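Amidase, hydantoinase/carbamoylase family (Paraburkholderia phymatum, PDB 6C0D) probably hydrolyses N-carbamoyl-L-amino acids, as a zinc-binding homodimeric amidase of the peptidase M20 family. Local coordinates at residues F141-R145 / S366-I372; G211-T215 / Q343-A347; Q223-I227 / A247-F251; A297-H303 / A332-V336. One frame throughout, in Å; residues are numbered along the deposited sequence.

Contact 1 (F141-R145 / S366-I372)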
loop_
_atom_site.group_PDB
_atom_site.type_symbol
_atom_site.label_atom_id
_atom_site.label_comp_id
_atom_site.label_asym_id
_atom_site.label_seq_id
_atom_site.Cartn_x
_atom_site.Cartn_y
_atom_site.Cartn_z
ATOM N N PHE A 141 -5.657 -24.156 16.025
ATOM C CA PHE A 141 -6.389 -25.416 16.229
ATOM C C PHE A 141 -5.572 -26.442 17.014
ATOM O O PHE A 141 -5.781 -27.651 16.871
ATOM C CB PHE A 141 -6.858 -26.027 14.903
ATOM C CG PHE A 141 -7.604 -25.067 14.010
ATOM C CD1 PHE A 141 -8.877 -24.637 14.333
ATOM C CD2 PHE A 141 -7.022 -24.607 12.834
ATOM C CE1 PHE A 141 -9.565 -23.758 13.503
ATOM C CE2 PHE A 141 -7.695 -23.721 12.003
ATOM C CZ PHE A 141 -8.971 -23.300 12.340
ATOM N N LEU A 142 -4.651 -25.970 17.861
ATOM C CA LEU A 142 -3.844 -26.885 18.664
ATOM C C LEU A 142 -4.715 -27.896 19.403
ATOM O O LEU A 142 -4.414 -29.095 19.421
ATOM C CB LEU A 142 -2.988 -26.096 19.658
ATOM C CG LEU A 142 -2.168 -26.925 20.656
ATOM C CD1 LEU A 142 -1.072 -27.728 19.952
ATOM C CD2 LEU A 142 -1.573 -26.041 21.747
ATOM N N GLY A 143 -5.824 -27.436 19.985
ATOM C CA GLY A 143 -6.624 -28.325 20.813
ATOM C C GLY A 143 -7.361 -29.387 20.017
ATOM O O GLY A 143 -7.352 -30.572 20.377
ATOM N N SER A 144 -8.043 -28.981 18.943
ATOM C CA SER A 144 -8.783 -29.976 18.170
ATOM C C SER A 144 -7.833 -30.906 17.416
ATOM O O SER A 144 -8.128 -32.097 17.274
ATOM C CB SER A 144 -9.782 -29.300 17.220
ATOM O OG SER A 144 -9.175 -28.282 16.440
ATOM N N ARG A 145 -6.682 -30.397 16.968
ATOM C CA ARG A 145 -5.659 -31.255 16.371
ATOM C C ARG A 145 -5.154 -32.286 17.375
ATOM O O ARG A 145 -4.996 -33.470 17.045
ATOM C CB ARG A 145 -4.493 -30.402 15.857
ATOM C CG ARG A 145 -4.782 -29.596 14.596
ATOM C CD ARG A 145 -3.835 -28.391 14.496
ATOM N NE ARG A 145 -2.422 -28.774 14.593
ATOM C CZ ARG A 145 -1.461 -27.979 15.053
ATOM N NH1 ARG A 145 -1.751 -26.750 15.467
ATOM N NH2 ARG A 145 -0.206 -28.417 15.110
ATOM N N SER A 366 -13.283 -20.464 9.416
ATOM C CA SER A 366 -12.788 -21.743 9.904
ATOM C C SER A 366 -13.109 -21.918 11.388
ATOM O O SER A 366 -13.287 -20.952 12.130
ATOM C CB SER A 366 -11.280 -21.863 9.661
ATOM O OG SER A 366 -10.562 -20.784 10.222
ATOM N N HIS A 367 -13.180 -23.178 11.816
ATOM C CA HIS A 367 -13.579 -23.546 13.173
ATOM C C HIS A 367 -12.939 -24.880 13.526
ATOM O O HIS A 367 -12.536 -25.634 12.645
ATOM C CB HIS A 367 -15.100 -23.703 13.327
ATOM C CG HIS A 367 -15.874 -22.488 12.927
ATOM N ND1 HIS A 367 -15.920 -21.355 13.709
ATOM C CD2 HIS A 367 -16.617 -22.220 11.825
ATOM C CE1 HIS A 367 -16.655 -20.436 13.105
ATOM N NE2 HIS A 367 -17.098 -20.938 11.965
ATOM N N ASP A 368 -12.869 -25.167 14.829
ATOM C CA ASP A 368 -12.423 -26.490 15.273
ATOM C C ASP A 368 -13.208 -27.613 14.599
ATOM O O ASP A 368 -12.662 -28.697 14.368
ATOM C CB ASP A 368 -12.562 -26.615 16.790
ATOM C CG ASP A 368 -11.541 -25.773 17.530
ATOM O OD1 ASP A 368 -10.338 -25.972 17.295
ATOM O OD2 ASP A 368 -11.954 -24.903 18.326
ATOM N N ALA A 369 -14.479 -27.376 14.274
ATOM C CA ALA A 369 -15.292 -28.417 13.648
ATOM C C ALA A 369 -14.692 -28.899 12.332
ATOM O O ALA A 369 -14.925 -30.044 11.929
ATOM C CB ALA A 369 -16.715 -27.905 13.404
ATOM N N GLN A 370 -13.942 -28.045 11.630
ATOM C CA GLN A 370 -13.363 -28.507 10.373
ATOM C C GLN A 370 -12.289 -29.564 10.615
ATOM O O GLN A 370 -12.052 -30.415 9.746
ATOM C CB GLN A 370 -12.789 -27.330 9.579
ATOM C CG GLN A 370 -11.424 -26.898 10.000
ATOM C CD GLN A 370 -11.042 -25.580 9.370
ATOM O OE1 GLN A 370 -11.910 -24.763 9.086
ATOM N NE2 GLN A 370 -9.746 -25.366 9.151
ATOM N N VAL A 371 -11.617 -29.506 11.765
ATOM C CA VAL A 371 -10.631 -30.524 12.126
ATOM C C VAL A 371 -11.332 -31.798 12.594
ATOM O O VAL A 371 -10.979 -32.915 12.188
ATOM C CB VAL A 371 -9.684 -29.973 13.209
ATOM C CG1 VAL A 371 -8.798 -31.084 13.808
ATOM C CG2 VAL A 371 -8.824 -28.832 12.641
ATOM N N ILE A 372 -12.317 -31.647 13.471
ATOM C CA ILE A 372 -12.957 -32.814 14.080
ATOM C C ILE A 372 -13.772 -33.586 13.044
ATOM O O ILE A 372 -13.811 -34.823 13.065
ATOM C CB ILE A 372 -13.797 -32.360 15.286
ATOM C CG1 ILE A 372 -12.844 -31.916 16.404
ATOM C CG2 ILE A 372 -14.741 -33.494 15.781
ATOM C CD1 ILE A 372 -13.472 -30.979 17.391
HETATM O O HOH W 1 -8.189 -25.953 18.904
#
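Phe141 and Asp368 set their flat groups almost perpendicular, ring and carboxylate planes 82° apart. OD1 of Asp368 sits at the ring edge, near its plane, 3.6 Å from CD1 of Phe141. OG of Ser366 also lies at the ring edge, farther round, 3.7 Å from CZ of Phe141. The Gln370 side chain crosses that of Phe141 at about a right angle, while its amide plane is tilted only moderately from the ring; its NE2 is 3.9 Å from Phe141 CZ. Val371 comes in obliquely, and its CG2 meets Phe141 CB.

The polar link is Ser144 to Asp368. Ser144 OG, held between its backbone N and carbonyl carbon (chi1 51°), donates to OD1 of Asp368 over 2.7 Å. It reaches the anti side of the carboxylate, 20° out of its plane. Water 1 donates to the same OD1 and accepts from Ser144 N. That oxygen thus takes two bonds and ties a side chain and a backbone N-H of one helix to the other segment.

Phe141 is the N-cap of helix 142-148, and Asp368 belongs to the short segment 366-372. Both belong to the zinc-binding part of the M20 fold. The side chain of Asp368 is about 4 Å from that of zinc ligand His89 at the nearest atoms. The ring of His367 meets that of His196, another ligand. Ser366 N hydrogen-bonds a sulfonate oxygen of a HEPES buffer molecule, probably from the crystallisation liquor.

Val371 packs further along helix 142-148: its CG1 is 3.7 Å from Ser144 O. Ile372 CD1 touches Ser144 CB at 4.1 Å.

Contact 2 (G211-T215 / Q343-A347)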
loop_
_atom_site.group_PDB
_atom_site.type_symbol
_atom_site.label_atom_id
_atom_site.label_comp_id
_atom_site.label_asym_id
_atom_site.label_seq_id
_atom_site.Cartn_x
_atom_site.Cartn_y
_atom_site.Cartn_z
ATOM N N GLY A 211 -28.883 -20.711 11.869
ATOM C CA GLY A 211 -28.305 -21.256 10.644
ATOM C C GLY A 211 -27.817 -22.680 10.853
ATOM O O GLY A 211 -27.146 -22.973 11.852
ATOM N N VAL A 212 -28.171 -23.579 9.937
ATOM C CA VAL A 212 -27.684 -24.962 9.959
ATOM C C VAL A 212 -26.546 -25.038 8.954
ATOM O O VAL A 212 -26.776 -24.869 7.757
ATOM C CB VAL A 212 -28.796 -25.952 9.593
ATOM C CG1 VAL A 212 -28.225 -27.403 9.526
ATOM C CG2 VAL A 212 -29.957 -25.865 10.608
ATOM N N VAL A 213 -25.333 -25.313 9.422
ATOM C CA VAL A 213 -24.150 -25.197 8.561
ATOM C C VAL A 213 -24.024 -26.414 7.640
ATOM O O VAL A 213 -24.029 -27.570 8.089
ATOM C CB VAL A 213 -22.892 -24.988 9.414
ATOM C CG1 VAL A 213 -21.619 -25.024 8.546
ATOM C CG2 VAL A 213 -22.980 -23.612 10.158
ATOM N N THR A 214 -23.926 -26.154 6.334
ATOM C CA THR A 214 -23.771 -27.231 5.350
ATOM C C THR A 214 -22.322 -27.681 5.242
ATOM O O THR A 214 -22.020 -28.885 5.268
ATOM C CB THR A 214 -24.249 -26.737 3.983
ATOM O OG1 THR A 214 -23.587 -25.493 3.697
ATOM C CG2 THR A 214 -25.754 -26.511 4.007
ATOM N N THR A 215 -21.423 -26.714 5.079
ATOM C CA THR A 215 -20.038 -26.952 4.700
ATOM C C THR A 215 -19.216 -25.802 5.253
ATOM O O THR A 215 -19.665 -24.651 5.219
ATOM C CB THR A 215 -19.884 -26.977 3.169
ATOM O OG1 THR A 215 -20.766 -27.949 2.610
ATOM C CG2 THR A 215 -18.446 -27.305 2.761
ATOM N N GLN A 343 -26.847 -32.631 10.379
ATOM C CA GLN A 343 -27.505 -31.422 9.870
ATOM C C GLN A 343 -29.006 -31.577 9.899
ATOM O O GLN A 343 -29.741 -30.635 10.226
ATOM C CB GLN A 343 -27.098 -31.146 8.433
ATOM C CG GLN A 343 -25.784 -30.480 8.224
ATOM C CD GLN A 343 -25.622 -30.201 6.745
ATOM O OE1 GLN A 343 -26.432 -29.470 6.154
ATOM N NE2 GLN A 343 -24.624 -30.828 6.129
ATOM N N GLN A 344 -29.490 -32.762 9.541
ATOM C CA GLN A 344 -30.931 -32.924 9.471
ATOM C C GLN A 344 -31.554 -32.930 10.869
ATOM O O GLN A 344 -32.646 -32.385 11.056
ATOM C CB GLN A 344 -31.273 -34.180 8.673
ATOM C CG GLN A 344 -32.748 -34.381 8.421
ATOM C CD GLN A 344 -33.282 -33.469 7.318
ATOM O OE1 GLN A 344 -32.652 -32.474 6.942
ATOM N NE2 GLN A 344 -34.450 -33.810 6.800
ATOM N N HIS A 345 -30.870 -33.499 11.875
ATOM C CA HIS A 345 -31.344 -33.315 13.253
ATOM C C HIS A 345 -31.380 -31.841 13.643
ATOM O O HIS A 345 -32.330 -31.392 14.299
ATOM C CB HIS A 345 -30.464 -34.080 14.248
ATOM C CG HIS A 345 -30.665 -35.564 14.198
ATOM N ND1 HIS A 345 -31.816 -36.179 14.654
ATOM C CD2 HIS A 345 -29.845 -36.554 13.774
ATOM C CE1 HIS A 345 -31.696 -37.489 14.501
ATOM N NE2 HIS A 345 -30.512 -37.743 13.966
ATOM N N LEU A 346 -30.351 -31.074 13.267
ATOM C CA LEU A 346 -30.381 -29.641 13.578
ATOM C C LEU A 346 -31.547 -28.964 12.863
ATOM O O LEU A 346 -32.239 -28.130 13.453
ATOM C CB LEU A 346 -29.065 -28.966 13.185
ATOM C CG LEU A 346 -27.803 -29.361 13.968
ATOM C CD1 LEU A 346 -26.589 -28.683 13.359
ATOM C CD2 LEU A 346 -27.917 -28.928 15.419
ATOM N N ALA A 347 -31.766 -29.302 11.584
ATOM C CA ALA A 347 -32.840 -28.664 10.826
ATOM C C ALA A 347 -34.207 -29.003 11.409
ATOM O O ALA A 347 -35.100 -28.143 11.455
ATOM C CB ALA A 347 -32.768 -29.074 9.347
#
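The side-chain amide of Gln343 lays one face against the backbone of Val213 and Thr214. Val213 O stands above that face, 3.4 Å from Gln343 CD. Thr214 CA lies over the same face, 3.6 Å from Gln343 OE1. Thr214 O is also above the plane, and at 3.4 Å from Gln343 NE2 its angle is too poor for a hydrogen bond. Gln343 NE2 donates instead to Met338 O, a bond that helps fix the amide's rotation. The methyl CG2 of Thr214 meets the oxygen end, 3.7 Å from Gln343 OE1. The chain of Gln343 runs extended beyond CG (chi2 -176°), which carries the amide out from the helix to the strand.

Val212 fills the rest of the interface with its two methyls. CG1 touches Gln343 O at 3.6 Å and Leu346 CB at 4.1 Å. CG2 faces Ala347, 4.0 Å from its N.

Strand 211-215 and helix 343-347 run nearly antiparallel, with axes 8.5 Å apart. Helix 340-353 here covers strand 210-227, which pairs with strands 358-363 and 378-384. Leu346 also touches strand 378-384 and helix 399-419.

Contact 3 (Q223-I227 / A247-F251)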
loop_
_atom_site.group_PDB
_atom_site.type_symbol
_atom_site.label_atom_id
_atom_site.label_comp_id
_atom_site.label_asym_id
_atom_site.label_seq_id
_atom_site.Cartn_x
_atom_site.Cartn_y
_atom_site.Cartn_z
ATOM N N GLN A 223 -0.122 -14.390 -3.363
ATOM C CA GLN A 223 0.430 -13.092 -3.712
ATOM C C GLN A 223 0.595 -13.049 -5.217
ATOM O O GLN A 223 0.996 -14.035 -5.844
ATOM C CB GLN A 223 1.793 -12.844 -3.069
ATOM C CG GLN A 223 1.799 -12.590 -1.592
ATOM C CD GLN A 223 3.171 -12.156 -1.123
ATOM O OE1 GLN A 223 4.040 -11.831 -1.937
ATOM N NE2 GLN A 223 3.380 -12.153 0.186
ATOM N N LEU A 224 0.289 -11.911 -5.801
ATOM C CA LEU A 224 0.497 -11.706 -7.223
ATOM C C LEU A 224 1.399 -10.495 -7.383
ATOM O O LEU A 224 1.028 -9.383 -6.976
ATOM C CB LEU A 224 -0.836 -11.512 -7.933
ATOM C CG LEU A 224 -0.768 -11.389 -9.444
ATOM C CD1 LEU A 224 -0.178 -12.645 -10.083
ATOM C CD2 LEU A 224 -2.165 -11.174 -9.896
ATOM N N ARG A 225 2.589 -10.719 -7.936
ATOM C CA ARG A 225 3.600 -9.686 -8.125
ATOM C C ARG A 225 3.621 -9.235 -9.574
ATOM O O ARG A 225 3.447 -10.050 -10.485
ATOM C CB ARG A 225 4.996 -10.198 -7.757
ATOM C CG ARG A 225 5.214 -10.516 -6.292
ATOM C CD ARG A 225 6.655 -10.993 -6.068
ATOM N NE ARG A 225 6.908 -11.352 -4.674
ATOM C CZ ARG A 225 7.874 -12.174 -4.275
ATOM N NH1 ARG A 225 8.673 -12.740 -5.167
ATOM N NH2 ARG A 225 8.027 -12.447 -2.984
ATOM N N PHE A 226 3.873 -7.943 -9.780
ATOM C CA PHE A 226 3.979 -7.343 -11.101
ATOM C C PHE A 226 5.331 -6.664 -11.191
ATOM O O PHE A 226 5.698 -5.896 -10.297
ATOM C CB PHE A 226 2.837 -6.350 -11.337
ATOM C CG PHE A 226 1.507 -7.022 -11.350
ATOM C CD1 PHE A 226 0.840 -7.286 -10.157
ATOM C CD2 PHE A 226 0.965 -7.475 -12.542
ATOM C CE1 PHE A 226 -0.384 -7.955 -10.148
ATOM C CE2 PHE A 226 -0.263 -8.150 -12.549
ATOM C CZ PHE A 226 -0.933 -8.391 -11.345
ATOM N N ILE A 227 6.090 -6.993 -12.234
ATOM C CA ILE A 227 7.448 -6.494 -12.380
ATOM C C ILE A 227 7.485 -5.666 -13.645
ATOM O O ILE A 227 7.408 -6.210 -14.756
ATOM C CB ILE A 227 8.488 -7.619 -12.429
ATOM C CG1 ILE A 227 8.461 -8.458 -11.136
ATOM C CG2 ILE A 227 9.867 -7.018 -12.618
ATOM C CD1 ILE A 227 7.449 -9.587 -11.152
ATOM N N ALA A 247 -0.615 -2.225 -14.281
ATOM C CA ALA A 247 -0.825 -3.638 -14.583
ATOM C C ALA A 247 -1.633 -4.314 -13.480
ATOM O O ALA A 247 -2.594 -5.041 -13.750
ATOM C CB ALA A 247 0.526 -4.332 -14.764
ATOM N N LEU A 248 -1.262 -4.069 -12.226
ATOM C CA LEU A 248 -1.957 -4.709 -11.111
ATOM C C LEU A 248 -3.447 -4.390 -11.140
ATOM O O LEU A 248 -4.294 -5.276 -10.949
ATOM C CB LEU A 248 -1.334 -4.243 -9.791
ATOM C CG LEU A 248 -1.907 -4.808 -8.479
ATOM C CD1 LEU A 248 -0.849 -4.739 -7.382
ATOM C CD2 LEU A 248 -3.158 -4.034 -8.014
ATOM N N VAL A 249 -3.789 -3.111 -11.339
ATOM C CA VAL A 249 -5.186 -2.681 -11.312
ATOM C C VAL A 249 -5.957 -3.306 -12.465
ATOM O O VAL A 249 -7.108 -3.741 -12.324
ATOM C CB VAL A 249 -5.236 -1.137 -11.349
ATOM C CG1 VAL A 249 -6.577 -0.628 -11.838
ATOM C CG2 VAL A 249 -4.886 -0.565 -9.983
ATOM N N ALA A 250 -5.333 -3.346 -13.649
ATOM C CA ALA A 250 -5.980 -3.985 -14.794
ATOM C C ALA A 250 -6.198 -5.471 -14.523
ATOM O O ALA A 250 -7.225 -6.047 -14.898
ATOM C CB ALA A 250 -5.114 -3.812 -16.047
ATOM N N PHE A 251 -5.233 -6.105 -13.874
ATOM C CA PHE A 251 -5.337 -7.535 -13.619
ATOM C C PHE A 251 -6.498 -7.837 -12.681
ATOM O O PHE A 251 -7.175 -8.856 -12.846
ATOM C CB PHE A 251 -4.018 -8.056 -13.050
ATOM C CG PHE A 251 -3.875 -9.573 -13.140
ATOM C CD1 PHE A 251 -3.175 -10.156 -14.188
ATOM C CD2 PHE A 251 -4.490 -10.393 -12.213
ATOM C CE1 PHE A 251 -3.053 -11.555 -14.286
ATOM C CE2 PHE A 251 -4.382 -11.798 -12.318
ATOM C CZ PHE A 251 -3.664 -12.361 -13.344
#
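This strand-helix layer belongs to the dimerisation domain of the M20 fold, where helices pack on one side of an antiparallel sheet. Helix 244-262 lies against strand 210-227; the two short segments run roughly antiparallel but well skewed, with axes 9.2 Å apart. The helix also reaches the partner subunit, where Val249 packs on Val249 of the second chain.

Phe226 is the main side chain from the strand. Its ring offers one face to the helix backbone. Leu248 CA sits almost over the ring centre, 3.8 Å from the Phe226 centroid and 12° off the ring normal, a CH-pi contact. Leu248 CB adds to it, 3.8 Å from Phe226 CD1, as its side chain crosses that of Phe226 at about a right angle. On the same side of the ring, offset past CD2, Ala247 CB packs at 3.9 Å from Phe226 CD2.

The far end of the ring meets Phe251. The pair is an offset edge-to-face one, with the edge of Phe226 turned to the face of Phe251, centroids 5.5 Å apart and planes at 64°. Phe251 CG is anti to the backbone N (chi1 -163°), which swings its ring from the helix over toward the strand. There it also meets Val313 and Leu312 of helix 299-317. Strand 283-296 lies beside Leu248. The core is wholly apolar across the two segments.

Leu224 has two deposited conformers. In one, CD2 lies over a face of Phe251, only 3.3 Å from its CE2, so the exact closeness is doubtful. Phe226 CZ makes its own close approach to Phe251 CB, at 3.5 Å.

Contact 4 (A297-H303 / A332-V336)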
loop_
_atom_site.group_PDB
_atom_site.type_symbol
_atom_site.label_atom_id
_atom_site.label_comp_id
_atom_site.label_asym_id
_atom_site.label_seq_id
_atom_site.Cartn_x
_atom_site.Cartn_y
_atom_site.Cartn_z
ATOM N N ALA A 297 -17.476 -23.270 -0.860
ATOM C CA ALA A 297 -17.834 -24.569 -0.286
ATOM C C ALA A 297 -17.707 -25.718 -1.274
ATOM O O ALA A 297 -17.733 -26.887 -0.855
ATOM C CB ALA A 297 -19.278 -24.526 0.224
ATOM N N ASN A 298 -17.598 -25.423 -2.573
ATOM C CA ASN A 298 -17.629 -26.450 -3.605
ATOM C C ASN A 298 -16.210 -26.742 -4.082
ATOM O O ASN A 298 -15.573 -25.857 -4.687
ATOM C CB ASN A 298 -18.511 -25.993 -4.771
ATOM C CG ASN A 298 -18.734 -27.091 -5.810
ATOM O OD1 ASN A 298 -17.806 -27.528 -6.470
ATOM N ND2 ASN A 298 -19.978 -27.523 -5.961
ATOM N N PRO A 299 -15.659 -27.932 -3.833
ATOM C CA PRO A 299 -14.255 -28.158 -4.206
ATOM C C PRO A 299 -13.999 -28.008 -5.696
ATOM O O PRO A 299 -12.928 -27.519 -6.080
ATOM C CB PRO A 299 -13.981 -29.593 -3.711
ATOM C CG PRO A 299 -15.315 -30.203 -3.510
ATOM C CD PRO A 299 -16.255 -29.106 -3.148
ATOM N N ASN A 300 -14.939 -28.431 -6.552
ATOM C CA ASN A 300 -14.742 -28.259 -7.990
ATOM C C ASN A 300 -14.612 -26.784 -8.347
ATOM O O ASN A 300 -13.759 -26.404 -9.163
ATOM C CB ASN A 300 -15.902 -28.874 -8.772
ATOM C CG ASN A 300 -15.762 -30.378 -8.949
ATOM O OD1 ASN A 300 -14.701 -30.945 -8.700
ATOM N ND2 ASN A 300 -16.828 -31.020 -9.416
ATOM N N ARG A 301 -15.464 -25.946 -7.763
ATOM C CA ARG A 301 -15.400 -24.513 -8.064
ATOM C C ARG A 301 -14.119 -23.903 -7.528
ATOM O O ARG A 301 -13.475 -23.088 -8.205
ATOM C CB ARG A 301 -16.603 -23.783 -7.473
ATOM C CG ARG A 301 -16.580 -22.277 -7.829
ATOM C CD ARG A 301 -17.719 -21.493 -7.170
ATOM N NE ARG A 301 -18.996 -21.810 -7.805
ATOM C CZ ARG A 301 -19.932 -22.586 -7.272
ATOM N NH1 ARG A 301 -19.758 -23.129 -6.070
ATOM N NH2 ARG A 301 -21.056 -22.810 -7.943
ATOM N N LEU A 302 -13.740 -24.280 -6.307
ATOM C CA LEU A 302 -12.527 -23.734 -5.710
ATOM C C LEU A 302 -11.315 -24.053 -6.571
ATOM O O LEU A 302 -10.460 -23.189 -6.796
ATOM C CB LEU A 302 -12.361 -24.288 -4.296
ATOM C CG LEU A 302 -11.328 -23.684 -3.352
ATOM C CD1 LEU A 302 -11.609 -22.185 -3.067
ATOM C CD2 LEU A 302 -11.341 -24.510 -2.049
ATOM N N HIS A 303 -11.242 -25.287 -7.090
ATOM C CA HIS A 303 -10.132 -25.688 -7.949
ATOM C C HIS A 303 -10.213 -25.008 -9.310
ATOM O O HIS A 303 -9.182 -24.667 -9.900
ATOM C CB HIS A 303 -10.116 -27.218 -8.120
ATOM C CG HIS A 303 -10.039 -27.975 -6.830
ATOM N ND1 HIS A 303 -10.298 -29.328 -6.741
ATOM C CD2 HIS A 303 -9.736 -27.566 -5.573
ATOM C CE1 HIS A 303 -10.159 -29.718 -5.486
ATOM N NE2 HIS A 303 -9.822 -28.668 -4.757
ATOM N N ALA A 332 -3.422 -23.523 2.384
ATOM C CA ALA A 332 -4.660 -23.780 1.655
ATOM C C ALA A 332 -5.510 -24.809 2.403
ATOM O O ALA A 332 -4.991 -25.729 3.036
ATOM C CB ALA A 332 -4.347 -24.289 0.244
ATOM N N GLU A 333 -6.824 -24.666 2.310
ATOM C CA GLU A 333 -7.741 -25.579 2.980
ATOM C C GLU A 333 -8.800 -26.044 1.992
ATOM O O GLU A 333 -9.212 -25.281 1.114
ATOM C CB GLU A 333 -8.392 -24.904 4.201
ATOM C CG GLU A 333 -7.403 -24.506 5.288
ATOM C CD GLU A 333 -8.038 -23.684 6.415
ATOM O OE1 GLU A 333 -9.266 -23.455 6.386
ATOM O OE2 GLU A 333 -7.302 -23.267 7.337
ATOM N N GLU A 334 -9.224 -27.330 2.119
ATOM C CA GLU A 334 -10.319 -27.830 1.307
ATOM C C GLU A 334 -11.640 -27.606 2.030
ATOM O O GLU A 334 -11.664 -27.494 3.260
ATOM C CB GLU A 334 -10.129 -29.329 1.033
ATOM C CG GLU A 334 -8.900 -29.637 0.150
ATOM C CD GLU A 334 -8.956 -28.851 -1.151
ATOM O OE1 GLU A 334 -9.804 -29.185 -2.001
ATOM O OE2 GLU A 334 -8.187 -27.879 -1.310
ATOM N N PRO A 335 -12.757 -27.539 1.302
ATOM C CA PRO A 335 -14.068 -27.537 1.973
ATOM C C PRO A 335 -14.235 -28.791 2.821
ATOM O O PRO A 335 -13.705 -29.862 2.504
ATOM C CB PRO A 335 -15.071 -27.522 0.813
ATOM C CG PRO A 335 -14.255 -26.995 -0.417
ATOM C CD PRO A 335 -12.874 -27.546 -0.170
ATOM N N VAL A 336 -14.983 -28.649 3.912
ATOM C CA VAL A 336 -15.230 -29.752 4.841
ATOM C C VAL A 336 -16.731 -29.791 5.087
ATOM O O VAL A 336 -17.291 -28.850 5.661
ATOM C CB VAL A 336 -14.451 -29.604 6.159
ATOM C CG1 VAL A 336 -14.880 -30.702 7.151
ATOM C CG2 VAL A 336 -12.932 -29.709 5.911
#
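Pro335 packs its ring against the start of helix 299-317, and this apolar contact is the larger part of the interface. Its CG meets Pro299 CD at 4.0 Å, the two rings crossing at a slant. Its CD meets Leu302 CD2 at 3.9 Å. Leu302 CG is anti to the backbone N (chi1 -168°), which turns the side chain toward 332-336, where the same CD2 methyl also touches Glu333 O. Against the backbone, Pro335 CB comes within 3.2 Å of Ala297 O, a tight approach of a carbon to a carbonyl.

Polar contact across the segments comes from His303 and Glu334. His303 NE2 donates to Glu334 OE1 over 2.8 Å. The bond uses the syn side of the carboxylate, 18° out of its plane, and Glu334 OE1 lies close to the plane of the His303 ring. His303 has a second deposited conformer, so this bond is certain only for the one described. The other oxygen, Glu334 OE2, forms a salt bridge with Arg220 of strand 210-227. The carboxylate is therefore shared between a helix and a strand.

Within segment 297-303, Asn298 caps the helix: its OD1 accepts from Arg301 N at 3.1 Å. Pro299 O lies over the centre of the His303 ring, 3.0 Å above its plane. The guanidinium of Arg301 turns to Asp296, to which it makes a salt bridge.

The arrangement is a helix N-terminus with an asparagine N-cap and a proline in the first turn. It sits against the linker from strand 323-328 to strand 336-337, on the surface of the protein.

How the contacts relate
Read from the N terminus, residues 141-145 open contact 1, which closes last, at 366-372. Residues 211-215 then open contact 2, closed at 343-347. Contacts 3 and 4 lie within that loop, one after the other: 223-227 with 247-251, then 297-303 with 332-336. No two contacts cross. Contacts 2 and 3 both use strand 210-227, and their centres are about 40 Å apart, so this strand joins the zinc-binding part to the dimerisation region. Contact 4 lies between. It touches contact 1 where Gln370 meets Glu333, and contact 2 where Thr215 meets Pro335. Contact 3 stands apart from the other three.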